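Local coordinates for extracellular solute-binding protein, family 5 (Chelativorans sp., PDB 6WM6) that binds EDTA and related aminopolycarboxylates in the periplasm, probably delivering them to an ABC transporter for uptake, at residues P221-S226 / T234-P239. Sequence-based numbering, arbitrary orientation.
Sequences PYMVES and TLVPNP
A beta hairpin, strands 222-228 and 232-237, is joined here by an antiparallel ladder with a classic bulge at Glu225 and Ser226. Both residues face Thr234, whose O takes two backbone donors in its carbonyl plane: Glu225 N at 2.8 Å and, longer, Ser226 N at 3.3 Å. Thr234 N returns a bond to Ser226 O, and a water joins Ser226 OG to Thr234 OG1. Beyond the bulge Met223 and Val236 form a reciprocal hydrogen-bonded pair, Met223 N to Val236 O at 2.8 Å. Asn238 N then closes the ladder onto Pro221 O at 2.9 Å, in a nearly straight bond (175°) whose donor stands above the carbonyl plane. Met223, Val236, Thr234 and Ser226 set their side chains on one face of the sheet, where Met223 CG packs against Val236 CG2, and Glu225 leans in from the bulge. Glu225 CG is anti to the backbone N (chi1 -179°), which carries the extended chain alongside Thr234 and across Val236; OE2 lies 3.6 Å from Val236 CG1, while OE1 pairs with Lys251 of the next strand. Met223 CG sits between the backbone N and the carbonyl carbon (chi1 67°), and with SD anti to CA beyond it the SD meets Pro239 CD at 3.8 Å, the two side chains crossing at about a right angle. Tyr222 CB touches Leu235 CD2 at 3.8 Å, and Val236 O sits at the ring edge, near its plane, 3.5 Å from CD1. The Tyr222 side chain also touches Pro237 and Pro247, and its OH accepts a hydrogen bond from Leu249 N. Replacing Tyr222 by an alanine would probably leave Leu249 N without this acceptor and open a gap beside Pro237 and Pro247. The arrangement is that of a bulged antiparallel hairpin at the margin of a mixed four-stranded sheet.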
loop_
_atom_site.group_PDB
_atom_site.type_symbol
_atom_site.label_atom_id
_atom_site.label_comp_id
_atom_site.label_asym_id
_atom_site.label_seq_id
_atom_site.Cartn_x
_atom_site.Cartn_y
_atom_site.Cartn_z
ATOM N N PRO A 221 17.738 -12.755 6.000
ATOM C CA PRO A 221 19.036 -12.425 6.614
ATOM C C PRO A 221 19.000 -12.354 8.127
ATOM O O PRO A 221 20.053 -12.522 8.749
ATOM C CB PRO A 221 19.390 -11.060 5.980
ATOM C CG PRO A 221 18.054 -10.495 5.564
ATOM C CD PRO A 221 17.270 -11.692 5.087
ATOM N N TYR A 222 17.828 -12.115 8.715
ATOM C CA TYR A 222 17.679 -11.952 10.156
ATOM C C TYR A 222 16.633 -12.929 10.691
ATOM O O TYR A 222 15.862 -13.513 9.923
ATOM C CB TYR A 222 17.307 -10.487 10.496
ATOM C CG TYR A 222 18.468 -9.522 10.277
ATOM C CD1 TYR A 222 19.443 -9.358 11.231
ATOM C CD2 TYR A 222 18.569 -8.793 9.108
ATOM C CE1 TYR A 222 20.504 -8.516 11.036
ATOM C CE2 TYR A 222 19.625 -7.922 8.899
ATOM C CZ TYR A 222 20.592 -7.798 9.868
ATOM O OH TYR A 222 21.684 -6.961 9.690
ATOM N N MET A 223 16.626 -13.107 12.005
ATOM C CA MET A 223 15.630 -13.938 12.670
ATOM C C MET A 223 15.330 -13.332 14.027
ATOM O O MET A 223 16.170 -12.647 14.594
ATOM C CB MET A 223 16.131 -15.382 12.786
ATOM C CG MET A 223 17.320 -15.580 13.717
ATOM S SD MET A 223 18.091 -17.203 13.493
ATOM C CE MET A 223 16.716 -18.321 13.688
ATOM N N VAL A 224 14.142 -13.607 14.554
ATOM C CA VAL A 224 13.734 -13.010 15.823
ATOM C C VAL A 224 14.454 -13.686 16.982
ATOM O O VAL A 224 14.409 -14.921 17.138
ATOM C CB VAL A 224 12.209 -13.082 15.985
ATOM C CG1 VAL A 224 11.792 -12.481 17.349
ATOM C CG2 VAL A 224 11.518 -12.356 14.873
ATOM N N GLU A 225 15.127 -12.884 17.797
ATOM C CA GLU A 225 15.698 -13.307 19.069
ATOM C C GLU A 225 14.699 -13.172 20.214
ATOM O O GLU A 225 14.628 -14.070 21.064
ATOM C CB GLU A 225 16.960 -12.494 19.376
ATOM C CG GLU A 225 17.653 -12.879 20.680
ATOM C CD GLU A 225 18.873 -12.023 20.970
ATOM O OE1 GLU A 225 18.714 -10.816 21.257
ATOM O OE2 GLU A 225 20.008 -12.553 20.894
ATOM N N SER A 226 13.951 -12.069 20.275
ATOM C CA SER A 226 12.981 -11.864 21.331
ATOM C C SER A 226 11.927 -10.861 20.893
ATOM O O SER A 226 12.135 -10.058 19.974
ATOM C CB SER A 226 13.638 -11.360 22.625
ATOM O OG SER A 226 14.199 -10.071 22.425
ATOM N N THR A 234 13.412 -7.745 18.655
ATOM C CA THR A 234 14.857 -7.841 18.490
ATOM C C THR A 234 15.178 -8.972 17.534
ATOM O O THR A 234 14.836 -10.130 17.805
ATOM C CB THR A 234 15.549 -8.054 19.834
ATOM O OG1 THR A 234 15.263 -6.929 20.671
ATOM C CG2 THR A 234 17.043 -8.146 19.636
ATOM N N LEU A 235 15.857 -8.646 16.434
ATOM C CA LEU A 235 16.330 -9.629 15.467
ATOM C C LEU A 235 17.849 -9.718 15.481
ATOM O O LEU A 235 18.548 -8.739 15.788
ATOM C CB LEU A 235 15.882 -9.286 14.048
ATOM C CG LEU A 235 14.381 -9.245 13.799
ATOM C CD1 LEU A 235 13.746 -7.991 14.259
ATOM C CD2 LEU A 235 14.107 -9.432 12.301
ATOM N N VAL A 236 18.361 -10.896 15.148
ATOM C CA VAL A 236 19.792 -11.167 15.048
ATOM C C VAL A 236 20.032 -11.849 13.713
ATOM O O VAL A 236 19.088 -12.343 13.082
ATOM C CB VAL A 236 20.281 -12.068 16.219
ATOM C CG1 VAL A 236 20.136 -11.315 17.544
ATOM C CG2 VAL A 236 19.506 -13.394 16.235
ATOM N N PRO A 237 21.285 -11.915 13.266
ATOM C CA PRO A 237 21.561 -12.610 11.995
ATOM C C PRO A 237 21.056 -14.043 12.012
ATOM O O PRO A 237 21.135 -14.746 13.024
ATOM C CB PRO A 237 23.081 -12.582 11.883
ATOM C CG PRO A 237 23.474 -11.365 12.672
ATOM C CD PRO A 237 22.511 -11.292 13.824
ATOM N N ASN A 238 20.545 -14.466 10.876
ATOM C CA ASN A 238 20.277 -15.873 10.597
ATOM C C ASN A 238 21.591 -16.514 10.166
ATOM O O ASN A 238 22.096 -16.193 9.082
ATOM C CB ASN A 238 19.214 -15.945 9.506
ATOM C CG ASN A 238 19.001 -17.345 8.974
ATOM O OD1 ASN A 238 19.576 -18.332 9.488
ATOM N ND2 ASN A 238 18.160 -17.453 7.963
ATOM N N PRO A 239 22.174 -17.406 10.983
ATOM C CA PRO A 239 23.470 -17.984 10.628
ATOM C C PRO A 239 23.461 -18.800 9.355
ATOM O O PRO A 239 24.537 -19.058 8.792
ATOM C CB PRO A 239 23.815 -18.881 11.828
ATOM C CG PRO A 239 22.852 -18.563 12.889
ATOM C CD PRO A 239 21.673 -17.855 12.289
HETATM O O HOH W 1 12.935 -7.593 22.089
#